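Transmembrane oligosaccharyl transferase (PDB 3WAJ) belongs to the archaeal AglB (STT3) oligosaccharyl transferase family, combining a helical membrane part of the GT-C clan with a C-terminal globular part. Local coordinates at residues 231-236 with 296-301; 304-309 with 314-319; 613-618 with 682-687; 617-622 with 672-677. All blocks are in the same frame, centred on the assembly; numbering follows the deposited sequence.

Interaction 1 of 4, residues 231-236 with 296-301; sequences FAFVLA and QIEKWN
F233 reaches from the last turn of helix 221-234 to I297 and E298 on helix 278-303, and its ring makes every contact between the two segments. Van der Waals packing accounts for all of it. CE1 of F233 lies 3.7 Å from OE1 of E298 and 4.1 Å from CB of the same glutamate, while CG2 of I297 approaches F233 CE1 more loosely, at 4.4 Å. The ring slants across the carboxylate, the two planes being 73° apart. E298 reaches the ring because its chain turns at chi2 (57°), which swings the carboxylate toward the phenylalanine.

Both helices belong to the many-helix N-terminal domain of the STT3 family, which has the GT-C fold. Here M316 of helix 315-332 touches F233, I297 and E298, and F294 meets the F233 ring edge to face, so the contact is buried.

The polar side of the contact is settled outside the two segments: OE2 of E298 forms a salt bridge with R243 of helix 243-261, whose side chain also touches F233. In the backbone, helix 221-234 ends just beyond this ring. L235 leaves helical angles, and the N of A236 bonds back to the O of F233 at 3.0 Å.

Interaction 2 of 4, residues 304-309 with 314-319; sequences GFFERV and KGMPLA
F306 lays its ring against the first turn of helix 315-332, meeting G315, M316 and A319. Three successive helices are joined by tight turns: helix 278-303 ends at G304 in a Schellman motif, the same glycine is the N-cap of the single-turn helix 305-308, and a short loop brings the chain back to helix 315-332 within the N-terminal STT3 domain.

G315 comes first, and here the backbones are closest, with its CA only 5.0 Å from the CA of F306. Having no side chain, it allows the ring to rest directly on the main chain; its carbonyl carbon lies over one face, 3.6 Å from CD1 of F306 and displaced toward the rim. The same face also covers the N of M316, which is 3.7 Å from F306 CD2, so the ring sits on the peptide group joining the two residues. The other face of the ring is met by F305, the preceding residue in the short helix.

M316 then adds its CB, 3.8 Å from CE2 of F306. With CG anti to its own backbone N (chi1 179°), the rest of the chain heads off from the ring toward I297 and E298 of helix 278-303. W300 and N301 of that helix also touch F306, whose ring is thereby held among all three helices.

One turn beyond G315, A319 closes the contact at the far end of the ring, its CB lying 3.9 Å from both CZ and CE1 of F306.

Interaction 3 of 4, residues 613-618 with 682-687; sequences EMETGK and LHLFDG
E615 extends from the end of helix 612-615 to H683 and L684 at the end of helix 678-684, in the C-terminal globular part of the protein. The short helix 612-615 directly follows strand 605-611, the central strand of a five-stranded mixed sheet, so the contact joins the exit of that strand to a helix much later in the chain.

The side chain is fully stretched, CG lying anti to the backbone N (chi1 177°). Its CB packs on H683, 4.0 Å from that residue's CB and also close to CG. Farther out, CD of E615 comes to 3.6 Å from CD2 of H683, and OE1 stays beside the same ring carbon. OE2 reaches farthest, lying at the edge of the imidazole, near its plane and 3.5 Å from CD2 of H683. It also touches L684, 3.4 Å from its CB. Carboxylate and imidazole are turned 65° apart, and the two residues are in van der Waals contact; the histidine instead uses ND1 to bond S610 OG on strand 605-611.

Beyond the helix end, the chain turns back so that K618 joins E613. The lysine also forms a salt bridge with D552 and bonds Y553, both in the WWDYG signature of the family. NZ of K618 meets OE2 of E613 at 2.9 Å, nearly in line with the CD-OE2 bond.

Interaction 4 of 4, residues 617-622 with 672-677; sequences GKYYAM and ELYYST
A T-shaped tyrosine pair, extended by a threonine, packs the start of helix 619-627 against the loop that leads into helix 678-684. Y674 turns its edge to the face of Y619: the ring centroids are 5.0 Å apart, the planes stand at 79°, and Y674 CD2 lies over the centre of the Y619 ring, with CE2 of Y674 3.8 Å from CG of Y619. The two side chains run past one another in opposite directions, which carries the hydroxyl of Y674 back to the main-chain O of E615.

At the other end of Y619, its OH meets the methyl CG2 of T677 in a close contact. The torsion of T677 (chi1 68°) places OG1 where it can donate to the O of Y674 at 2.8 Å, in the carbonyl plane, with a C=O...donor angle of 149°. That carbonyl also accepts the N of T677. OG1 in turn accepts from the N of A680 and caps helix 678-684, tying the tyrosine's backbone to the helix start.

Y636 adds a second edge-to-face partner for Y619, and M622 packs on W550. A side-chain N-cap backed by an aromatic pair thus flanks the segment that, by its sequence, probably carries the lysine and methionine of the DK motif of this family, K618 and M622.

From the N terminus, interaction 1 closes first, bringing the end of helix 221-234 to helix 278-303 across some 60 residues. Interaction 2 opens just afterwards in series and closes a very short loop; the two touch through M316 and through a probable hydrogen bond from F305 N to W300 O, tying four helices together at one end of the STT3 domain. The chain then runs to the C-terminal part, with the centres of interactions 1 and 3 about 65 Å apart. There 617-622 with 672-677 nests inside 613-618 with 682-687; sharing G617 and K618, they hold both ends of helix 678-684 against consecutive helices 612-615 and 619-627.

Interaction 1 of 4, residues 231-236 with 296-301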
loop_
_atom_site.group_PDB
_atom_site.type_symbol
_atom_site.label_atom_id
_atom_site.label_comp_id
_atom_site.label_asym_id
_atom_site.label_seq_id
_atom_site.Cartn_x
_atom_site.Cartn_y
_atom_site.Cartn_z
ATOM N N PHE A 231 -7.433 13.197 -33.574
ATOM C CA PHE A 231 -6.411 12.969 -34.596
ATOM C C PHE A 231 -6.935 12.370 -35.908
ATOM O O PHE A 231 -6.457 12.736 -36.977
ATOM C CB PHE A 231 -5.223 12.169 -34.022
ATOM C CG PHE A 231 -4.333 12.987 -33.113
ATOM C CD1 PHE A 231 -3.630 14.084 -33.607
ATOM C CD2 PHE A 231 -4.210 12.674 -31.763
ATOM C CE1 PHE A 231 -2.815 14.850 -32.762
ATOM C CE2 PHE A 231 -3.397 13.439 -30.918
ATOM C CZ PHE A 231 -2.701 14.520 -31.417
ATOM N N ALA A 232 -7.916 11.470 -35.834
ATOM C CA ALA A 232 -8.573 10.963 -37.049
ATOM C C ALA A 232 -9.252 12.084 -37.848
ATOM O O ALA A 232 -9.477 11.958 -39.053
ATOM C CB ALA A 232 -9.569 9.866 -36.718
ATOM N N PHE A 233 -9.583 13.173 -37.165
ATOM C CA PHE A 233 -10.188 14.319 -37.824
ATOM C C PHE A 233 -9.135 15.306 -38.342
ATOM O O PHE A 233 -9.094 15.569 -39.543
ATOM C CB PHE A 233 -11.240 14.994 -36.917
ATOM C CG PHE A 233 -12.596 14.303 -36.929
ATOM C CD1 PHE A 233 -13.710 14.936 -37.465
ATOM C CD2 PHE A 233 -12.753 13.018 -36.410
ATOM C CE1 PHE A 233 -14.966 14.309 -37.484
ATOM C CE2 PHE A 233 -14.009 12.373 -36.424
ATOM C CZ PHE A 233 -15.111 13.017 -36.958
ATOM N N VAL A 234 -8.263 15.829 -37.473
ATOM C CA VAL A 234 -7.279 16.820 -37.950
ATOM C C VAL A 234 -6.225 16.230 -38.895
ATOM O O VAL A 234 -5.408 16.963 -39.447
ATOM C CB VAL A 234 -6.599 17.614 -36.813
ATOM C CG1 VAL A 234 -7.633 18.100 -35.811
ATOM C CG2 VAL A 234 -5.552 16.762 -36.132
ATOM N N LEU A 235 -6.258 14.912 -39.082
ATOM C CA LEU A 235 -5.390 14.248 -40.051
ATOM C C LEU A 235 -6.189 13.501 -41.121
ATOM O O LEU A 235 -5.674 12.577 -41.752
ATOM C CB LEU A 235 -4.416 13.297 -39.346
ATOM C CG LEU A 235 -3.582 13.949 -38.242
ATOM C CD1 LEU A 235 -2.769 12.924 -37.460
ATOM C CD2 LEU A 235 -2.677 15.008 -38.824
ATOM N N ALA A 236 -7.441 13.907 -41.336
ATOM C CA ALA A 236 -8.301 13.267 -42.343
ATOM C C ALA A 236 -7.677 13.267 -43.746
ATOM O O ALA A 236 -8.084 12.495 -44.620
ATOM C CB ALA A 236 -9.672 13.910 -42.367
ATOM N N GLN A 296 -21.560 15.297 -36.050
ATOM C CA GLN A 296 -22.088 16.468 -36.726
ATOM C C GLN A 296 -21.032 17.210 -37.568
ATOM O O GLN A 296 -21.321 17.675 -38.675
ATOM C CB GLN A 296 -22.705 17.420 -35.701
ATOM C CG GLN A 296 -23.361 18.620 -36.335
ATOM C CD GLN A 296 -24.395 18.237 -37.382
ATOM O OE1 GLN A 296 -25.342 17.501 -37.102
ATOM N NE2 GLN A 296 -24.212 18.731 -38.595
ATOM N N ILE A 297 -19.813 17.319 -37.052
ATOM C CA ILE A 297 -18.750 17.962 -37.811
ATOM C C ILE A 297 -18.541 17.212 -39.130
ATOM O O ILE A 297 -18.474 17.833 -40.214
ATOM C CB ILE A 297 -17.445 18.094 -36.991
ATOM C CG1 ILE A 297 -17.613 19.175 -35.922
ATOM C CG2 ILE A 297 -16.285 18.446 -37.884
ATOM C CD1 ILE A 297 -16.470 19.252 -34.926
ATOM N N GLU A 298 -18.490 15.883 -39.050
ATOM C CA GLU A 298 -18.356 15.067 -40.257
ATOM C C GLU A 298 -19.540 15.271 -41.237
ATOM O O GLU A 298 -19.344 15.356 -42.461
ATOM C CB GLU A 298 -18.147 13.592 -39.907
ATOM C CG GLU A 298 -17.699 12.715 -41.094
ATOM C CD GLU A 298 -16.410 13.192 -41.772
ATOM O OE1 GLU A 298 -15.523 13.723 -41.070
ATOM O OE2 GLU A 298 -16.280 13.018 -43.017
ATOM N N LYS A 299 -20.753 15.400 -40.700
ATOM C CA LYS A 299 -21.928 15.607 -41.551
ATOM C C LYS A 299 -21.820 16.894 -42.361
ATOM O O LYS A 299 -22.128 16.898 -43.552
ATOM C CB LYS A 299 -23.227 15.565 -40.736
ATOM C CG LYS A 299 -23.638 14.144 -40.291
ATOM C CD LYS A 299 -24.833 14.149 -39.322
ATOM C CE LYS A 299 -26.079 14.742 -39.975
ATOM N NZ LYS A 299 -27.226 14.859 -39.022
ATOM N N TRP A 300 -21.365 17.970 -41.715
ATOM C CA TRP A 300 -21.150 19.259 -42.378
ATOM C C TRP A 300 -20.083 19.152 -43.449
ATOM O O TRP A 300 -20.180 19.763 -44.518
ATOM C CB TRP A 300 -20.738 20.326 -41.359
ATOM C CG TRP A 300 -21.898 20.805 -40.560
ATOM C CD1 TRP A 300 -23.211 20.825 -40.954
ATOM C CD2 TRP A 300 -21.869 21.317 -39.223
ATOM N NE1 TRP A 300 -23.995 21.329 -39.944
ATOM C CE2 TRP A 300 -23.198 21.638 -38.871
ATOM C CE3 TRP A 300 -20.851 21.528 -38.288
ATOM C CZ2 TRP A 300 -23.535 22.161 -37.620
ATOM C CZ3 TRP A 300 -21.185 22.051 -37.047
ATOM C CH2 TRP A 300 -22.515 22.356 -36.722
ATOM N N ASN A 301 -19.055 18.374 -43.144
ATOM C CA ASN A 301 -17.988 18.109 -44.089
ATOM C C ASN A 301 -18.537 17.387 -45.321
ATOM O O ASN A 301 -18.356 17.843 -46.457
ATOM C CB ASN A 301 -16.922 17.252 -43.408
ATOM C CG ASN A 301 -15.694 17.091 -44.248
ATOM O OD1 ASN A 301 -15.159 15.991 -44.380
ATOM N ND2 ASN A 301 -15.235 18.191 -44.833
#

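Interaction 2 of 4, residues 304-309 with 314-319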
loop_
_atom_site.group_PDB
_atom_site.type_symbol
_atom_site.label_atom_id
_atom_site.label_comp_id
_atom_site.label_asym_id
_atom_site.label_seq_id
_atom_site.Cartn_x
_atom_site.Cartn_y
_atom_site.Cartn_z
ATOM N N GLY A 304 -20.722 19.416 -47.683
ATOM C CA GLY A 304 -20.050 20.447 -48.454
ATOM C C GLY A 304 -20.125 21.795 -47.770
ATOM O O GLY A 304 -19.802 22.819 -48.356
ATOM N N PHE A 305 -20.541 21.791 -46.511
ATOM C CA PHE A 305 -20.703 23.030 -45.778
ATOM C C PHE A 305 -19.395 23.808 -45.643
ATOM O O PHE A 305 -19.356 25.013 -45.898
ATOM C CB PHE A 305 -21.317 22.767 -44.404
ATOM C CG PHE A 305 -21.267 23.951 -43.496
ATOM C CD1 PHE A 305 -22.101 25.039 -43.712
ATOM C CD2 PHE A 305 -20.370 23.992 -42.439
ATOM C CE1 PHE A 305 -22.050 26.141 -42.878
ATOM C CE2 PHE A 305 -20.312 25.086 -41.603
ATOM C CZ PHE A 305 -21.157 26.163 -41.822
ATOM N N PHE A 306 -18.324 23.136 -45.234
ATOM C CA PHE A 306 -17.047 23.830 -45.127
ATOM C C PHE A 306 -16.612 24.320 -46.504
ATOM O O PHE A 306 -15.999 25.372 -46.624
ATOM C CB PHE A 306 -15.970 22.956 -44.463
ATOM C CG PHE A 306 -16.326 22.517 -43.064
ATOM C CD1 PHE A 306 -16.453 23.448 -42.035
ATOM C CD2 PHE A 306 -16.550 21.177 -42.778
ATOM C CE1 PHE A 306 -16.804 23.050 -40.745
ATOM C CE2 PHE A 306 -16.897 20.766 -41.485
ATOM C CZ PHE A 306 -17.025 21.711 -40.469
ATOM N N GLU A 307 -16.956 23.563 -47.543
ATOM C CA GLU A 307 -16.666 23.956 -48.918
ATOM C C GLU A 307 -17.343 25.282 -49.272
ATOM O O GLU A 307 -16.688 26.202 -49.755
ATOM C CB GLU A 307 -17.116 22.866 -49.900
ATOM C CG GLU A 307 -16.380 22.863 -51.234
ATOM C CD GLU A 307 -15.022 22.188 -51.144
ATOM O OE1 GLU A 307 -14.905 21.196 -50.386
ATOM O OE2 GLU A 307 -14.077 22.650 -51.826
ATOM N N ARG A 308 -18.649 25.372 -49.017
ATOM C CA ARG A 308 -19.438 26.566 -49.338
ATOM C C ARG A 308 -18.981 27.814 -48.581
ATOM O O ARG A 308 -18.981 28.914 -49.137
ATOM C CB ARG A 308 -20.938 26.322 -49.101
ATOM C CG ARG A 308 -21.778 27.604 -49.135
ATOM C CD ARG A 308 -23.287 27.364 -49.032
ATOM N NE ARG A 308 -23.699 26.819 -47.737
ATOM C CZ ARG A 308 -23.944 27.544 -46.649
ATOM N NH1 ARG A 308 -23.806 28.860 -46.679
ATOM N NH2 ARG A 308 -24.322 26.952 -45.522
ATOM N N VAL A 309 -18.589 27.652 -47.319
ATOM C CA VAL A 309 -18.125 28.797 -46.541
ATOM C C VAL A 309 -16.671 29.144 -46.859
ATOM O O VAL A 309 -16.089 30.027 -46.227
ATOM C CB VAL A 309 -18.298 28.586 -45.028
ATOM C CG1 VAL A 309 -19.732 28.214 -44.721
ATOM C CG2 VAL A 309 -17.329 27.514 -44.504
ATOM N N LYS A 314 -9.697 22.373 -45.079
ATOM C CA LYS A 314 -9.189 22.765 -43.762
ATOM C C LYS A 314 -10.362 23.033 -42.819
ATOM O O LYS A 314 -10.190 23.159 -41.601
ATOM C CB LYS A 314 -8.293 24.012 -43.867
ATOM C CG LYS A 314 -7.180 23.939 -44.920
ATOM C CD LYS A 314 -6.521 25.307 -45.137
ATOM C CE LYS A 314 -5.658 25.338 -46.402
ATOM N NZ LYS A 314 -5.224 26.726 -46.782
ATOM N N GLY A 315 -11.555 23.108 -43.403
ATOM C CA GLY A 315 -12.756 23.452 -42.669
ATOM C C GLY A 315 -13.003 22.543 -41.489
ATOM O O GLY A 315 -13.177 23.010 -40.356
ATOM N N MET A 316 -13.008 21.241 -41.748
ATOM C CA MET A 316 -13.296 20.292 -40.688
ATOM C C MET A 316 -12.234 20.284 -39.577
ATOM O O MET A 316 -12.584 20.428 -38.397
ATOM C CB MET A 316 -13.562 18.888 -41.238
ATOM C CG MET A 316 -13.835 17.878 -40.149
ATOM S SD MET A 316 -13.462 16.221 -40.687
ATOM C CE MET A 316 -11.711 16.417 -40.950
ATOM N N PRO A 317 -10.942 20.128 -39.937
ATOM C CA PRO A 317 -9.936 20.143 -38.865
ATOM C C PRO A 317 -9.960 21.430 -38.038
ATOM O O PRO A 317 -9.838 21.357 -36.813
ATOM C CB PRO A 317 -8.618 20.013 -39.629
ATOM C CG PRO A 317 -8.987 19.242 -40.847
ATOM C CD PRO A 317 -10.331 19.801 -41.240
ATOM N N LEU A 318 -10.137 22.580 -38.684
ATOM C CA LEU A 318 -10.293 23.831 -37.941
ATOM C C LEU A 318 -11.473 23.793 -36.953
ATOM O O LEU A 318 -11.336 24.193 -35.795
ATOM C CB LEU A 318 -10.447 25.017 -38.888
ATOM C CG LEU A 318 -10.388 26.367 -38.168
ATOM C CD1 LEU A 318 -8.960 26.903 -38.143
ATOM C CD2 LEU A 318 -11.349 27.374 -38.791
ATOM N N ALA A 319 -12.628 23.314 -37.408
ATOM C CA ALA A 319 -13.796 23.184 -36.530
ATOM C C ALA A 319 -13.464 22.299 -35.339
ATOM O O ALA A 319 -13.973 22.504 -34.233
ATOM C CB ALA A 319 -14.972 22.608 -37.287
#

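Interaction 3 of 4, residues 613-618 with 682-687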
loop_
_atom_site.group_PDB
_atom_site.type_symbol
_atom_site.label_atom_id
_atom_site.label_comp_id
_atom_site.label_asym_id
_atom_site.label_seq_id
_atom_site.Cartn_x
_atom_site.Cartn_y
_atom_site.Cartn_z
ATOM N N GLU A 613 10.175 -2.469 12.980
ATOM C CA GLU A 613 10.418 -1.634 11.811
ATOM C C GLU A 613 10.196 -0.163 12.158
ATOM O O GLU A 613 10.997 0.701 11.795
ATOM C CB GLU A 613 9.539 -2.090 10.640
ATOM C CG GLU A 613 9.955 -3.445 10.074
ATOM C CD GLU A 613 9.204 -3.837 8.811
ATOM O OE1 GLU A 613 9.660 -4.772 8.112
ATOM O OE2 GLU A 613 8.156 -3.220 8.524
ATOM N N MET A 614 9.092 0.096 12.848
ATOM C CA MET A 614 8.833 1.387 13.474
ATOM C C MET A 614 9.996 1.849 14.349
ATOM O O MET A 614 10.366 3.024 14.344
ATOM C CB MET A 614 7.549 1.293 14.300
ATOM C CG MET A 614 6.292 1.197 13.424
ATOM S SD MET A 614 4.791 0.769 14.321
ATOM C CE MET A 614 4.775 2.116 15.538
ATOM N N GLU A 615 10.580 0.916 15.091
ATOM C CA GLU A 615 11.693 1.248 15.967
ATOM C C GLU A 615 12.933 1.595 15.146
ATOM O O GLU A 615 13.672 2.516 15.480
ATOM C CB GLU A 615 12.004 0.071 16.909
ATOM C CG GLU A 615 13.208 0.274 17.823
ATOM C CD GLU A 615 13.553 -0.985 18.622
ATOM O OE1 GLU A 615 13.851 -2.014 17.985
ATOM O OE2 GLU A 615 13.527 -0.956 19.877
ATOM N N THR A 616 13.142 0.860 14.058
ATOM C CA THR A 616 14.361 0.991 13.276
ATOM C C THR A 616 14.166 1.639 11.907
ATOM O O THR A 616 14.183 2.855 11.790
ATOM C CB THR A 616 15.066 -0.355 13.124
ATOM O OG1 THR A 616 14.229 -1.236 12.369
ATOM C CG2 THR A 616 15.346 -0.960 14.495
ATOM N N GLY A 617 14.001 0.829 10.870
ATOM C CA GLY A 617 14.042 1.314 9.495
ATOM C C GLY A 617 13.003 2.361 9.130
ATOM O O GLY A 617 13.288 3.300 8.385
ATOM N N LYS A 618 11.793 2.208 9.655
ATOM C CA LYS A 618 10.733 3.135 9.330
ATOM C C LYS A 618 10.704 4.336 10.268
ATOM O O LYS A 618 9.855 5.215 10.095
ATOM C CB LYS A 618 9.362 2.430 9.347
ATOM C CG LYS A 618 9.219 1.242 8.399
ATOM C CD LYS A 618 7.774 0.735 8.419
ATOM C CE LYS A 618 7.550 -0.332 7.344
ATOM N NZ LYS A 618 6.342 -1.185 7.660
ATOM N N LEU A 682 8.764 3.035 24.102
ATOM C CA LEU A 682 7.878 1.893 23.961
ATOM C C LEU A 682 8.629 0.650 23.472
ATOM O O LEU A 682 8.672 -0.380 24.145
ATOM C CB LEU A 682 6.720 2.236 23.008
ATOM C CG LEU A 682 5.637 3.126 23.632
ATOM C CD1 LEU A 682 4.662 3.676 22.571
ATOM C CD2 LEU A 682 4.876 2.343 24.703
ATOM N N HIS A 683 9.240 0.742 22.301
ATOM C CA HIS A 683 9.799 -0.458 21.724
ATOM C C HIS A 683 11.177 -0.780 22.266
ATOM O O HIS A 683 11.497 -1.956 22.455
ATOM C CB HIS A 683 9.807 -0.424 20.197
ATOM C CG HIS A 683 9.696 -1.781 19.586
ATOM N ND1 HIS A 683 8.549 -2.222 18.959
ATOM C CD2 HIS A 683 10.577 -2.804 19.533
ATOM C CE1 HIS A 683 8.739 -3.463 18.538
ATOM N NE2 HIS A 683 9.961 -3.840 18.875
ATOM N N LEU A 684 11.993 0.241 22.521
ATOM C CA LEU A 684 13.375 -0.018 22.935
ATOM C C LEU A 684 13.461 -0.225 24.442
ATOM O O LEU A 684 14.070 -1.182 24.899
ATOM C CB LEU A 684 14.331 1.086 22.468
ATOM C CG LEU A 684 15.827 0.745 22.545
ATOM C CD1 LEU A 684 16.524 1.062 21.243
ATOM C CD2 LEU A 684 16.524 1.456 23.708
ATOM N N PHE A 685 12.822 0.650 25.212
ATOM C CA PHE A 685 12.834 0.520 26.670
ATOM C C PHE A 685 11.657 -0.293 27.229
ATOM O O PHE A 685 11.483 -0.367 28.451
ATOM C CB PHE A 685 12.889 1.912 27.335
ATOM C CG PHE A 685 14.115 2.714 26.973
ATOM C CD1 PHE A 685 15.340 2.457 27.579
ATOM C CD2 PHE A 685 14.044 3.720 26.031
ATOM C CE1 PHE A 685 16.471 3.196 27.247
ATOM C CE2 PHE A 685 15.166 4.459 25.694
ATOM C CZ PHE A 685 16.382 4.195 26.305
ATOM N N ASP A 686 10.853 -0.889 26.343
ATOM C CA ASP A 686 9.737 -1.743 26.755
ATOM C C ASP A 686 8.736 -0.996 27.621
ATOM O O ASP A 686 8.044 -1.577 28.454
ATOM C CB ASP A 686 10.259 -3.027 27.452
ATOM C CG ASP A 686 10.985 -3.968 26.476
ATOM O OD1 ASP A 686 10.460 -4.168 25.352
ATOM O OD2 ASP A 686 12.099 -4.452 26.810
ATOM N N GLY A 687 8.679 0.310 27.413
ATOM C CA GLY A 687 7.725 1.156 28.095
ATOM C C GLY A 687 8.219 1.649 29.434
ATOM O O GLY A 687 7.458 2.245 30.193
#

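Interaction 4 of 4, residues 617-622 with 672-677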
loop_
_atom_site.group_PDB
_atom_site.type_symbol
_atom_site.label_atom_id
_atom_site.label_comp_id
_atom_site.label_asym_id
_atom_site.label_seq_id
_atom_site.Cartn_x
_atom_site.Cartn_y
_atom_site.Cartn_z
ATOM N N GLY A 617 14.001 0.829 10.870
ATOM C CA GLY A 617 14.042 1.314 9.495
ATOM C C GLY A 617 13.003 2.361 9.130
ATOM O O GLY A 617 13.288 3.300 8.385
ATOM N N LYS A 618 11.793 2.208 9.655
ATOM C CA LYS A 618 10.733 3.135 9.330
ATOM C C LYS A 618 10.704 4.336 10.268
ATOM O O LYS A 618 9.855 5.215 10.095
ATOM C CB LYS A 618 9.362 2.430 9.347
ATOM C CG LYS A 618 9.219 1.242 8.399
ATOM C CD LYS A 618 7.774 0.735 8.419
ATOM C CE LYS A 618 7.550 -0.332 7.344
ATOM N NZ LYS A 618 6.342 -1.185 7.660
ATOM N N TYR A 619 11.595 4.380 11.263
ATOM C CA TYR A 619 11.516 5.491 12.211
ATOM C C TYR A 619 11.713 6.839 11.509
ATOM O O TYR A 619 10.994 7.800 11.781
ATOM C CB TYR A 619 12.455 5.365 13.434
ATOM C CG TYR A 619 12.260 6.574 14.333
ATOM C CD1 TYR A 619 13.035 7.722 14.165
ATOM C CD2 TYR A 619 11.240 6.602 15.282
ATOM C CE1 TYR A 619 12.823 8.852 14.941
ATOM C CE2 TYR A 619 11.018 7.730 16.071
ATOM C CZ TYR A 619 11.818 8.849 15.892
ATOM O OH TYR A 619 11.629 9.978 16.651
ATOM N N TYR A 620 12.683 6.898 10.603
ATOM C CA TYR A 620 12.977 8.121 9.861
ATOM C C TYR A 620 11.729 8.647 9.148
ATOM O O TYR A 620 11.426 9.836 9.192
ATOM C CB TYR A 620 14.088 7.838 8.854
ATOM C CG TYR A 620 14.509 9.011 7.991
ATOM C CD1 TYR A 620 14.224 9.037 6.631
ATOM C CD2 TYR A 620 15.239 10.070 8.525
ATOM C CE1 TYR A 620 14.639 10.094 5.835
ATOM C CE2 TYR A 620 15.651 11.126 7.735
ATOM C CZ TYR A 620 15.350 11.128 6.395
ATOM O OH TYR A 620 15.760 12.174 5.610
ATOM N N ALA A 621 11.011 7.742 8.492
ATOM C CA ALA A 621 9.766 8.080 7.825
ATOM C C ALA A 621 8.756 8.729 8.779
ATOM O O ALA A 621 8.039 9.667 8.393
ATOM C CB ALA A 621 9.174 6.843 7.185
ATOM N N MET A 622 8.669 8.228 10.013
ATOM C CA MET A 622 7.741 8.827 10.980
ATOM C C MET A 622 8.198 10.242 11.337
ATOM O O MET A 622 7.386 11.171 11.455
ATOM C CB MET A 622 7.585 7.950 12.235
ATOM C CG MET A 622 7.034 6.549 11.950
ATOM S SD MET A 622 6.411 5.678 13.397
ATOM C CE MET A 622 7.936 5.381 14.304
ATOM N N GLU A 672 20.763 11.446 20.772
ATOM C CA GLU A 672 20.168 11.421 22.103
ATOM C C GLU A 672 18.657 11.662 22.030
ATOM O O GLU A 672 17.883 11.087 22.807
ATOM C CB GLU A 672 20.834 12.453 23.016
ATOM C CG GLU A 672 20.606 12.185 24.503
ATOM C CD GLU A 672 21.516 13.009 25.392
ATOM O OE1 GLU A 672 21.586 14.236 25.185
ATOM O OE2 GLU A 672 22.165 12.425 26.291
ATOM N N LEU A 673 18.241 12.497 21.080
ATOM C CA LEU A 673 16.827 12.836 20.911
ATOM C C LEU A 673 15.934 11.608 20.721
ATOM O O LEU A 673 14.906 11.468 21.382
ATOM C CB LEU A 673 16.653 13.771 19.731
ATOM C CG LEU A 673 15.864 15.023 20.081
ATOM C CD1 LEU A 673 16.607 15.823 21.147
ATOM C CD2 LEU A 673 15.675 15.838 18.830
ATOM N N TYR A 674 16.339 10.727 19.815
ATOM C CA TYR A 674 15.618 9.488 19.561
ATOM C C TYR A 674 15.192 8.776 20.861
ATOM O O TYR A 674 14.015 8.421 21.034
ATOM C CB TYR A 674 16.479 8.583 18.663
ATOM C CG TYR A 674 15.941 7.180 18.462
ATOM C CD1 TYR A 674 16.279 6.149 19.344
ATOM C CD2 TYR A 674 15.095 6.885 17.393
ATOM C CE1 TYR A 674 15.793 4.864 19.170
ATOM C CE2 TYR A 674 14.596 5.597 17.210
ATOM C CZ TYR A 674 14.960 4.593 18.100
ATOM O OH TYR A 674 14.481 3.315 17.935
ATOM N N TYR A 675 16.135 8.620 21.792
ATOM C CA TYR A 675 15.858 7.884 23.021
ATOM C C TYR A 675 14.794 8.505 23.925
ATOM O O TYR A 675 14.331 7.875 24.879
ATOM C CB TYR A 675 17.160 7.581 23.763
ATOM C CG TYR A 675 18.058 6.714 22.915
ATOM C CD1 TYR A 675 17.918 5.331 22.919
ATOM C CD2 TYR A 675 19.009 7.278 22.064
ATOM C CE1 TYR A 675 18.727 4.538 22.133
ATOM C CE2 TYR A 675 19.815 6.491 21.273
ATOM C CZ TYR A 675 19.672 5.123 21.312
ATOM O OH TYR A 675 20.484 4.326 20.523
ATOM N N SER A 676 14.385 9.725 23.592
ATOM C CA SER A 676 13.294 10.389 24.304
ATOM C C SER A 676 11.936 10.241 23.618
ATOM O O SER A 676 10.908 10.586 24.185
ATOM C CB SER A 676 13.602 11.869 24.475
ATOM O OG SER A 676 14.600 12.016 25.444
ATOM N N THR A 677 11.929 9.743 22.394
ATOM C CA THR A 677 10.671 9.615 21.675
ATOM C C THR A 677 9.848 8.486 22.267
ATOM O O THR A 677 10.407 7.560 22.885
ATOM C CB THR A 677 10.902 9.361 20.185
ATOM O OG1 THR A 677 11.471 8.055 20.015
ATOM C CG2 THR A 677 11.828 10.435 19.622
#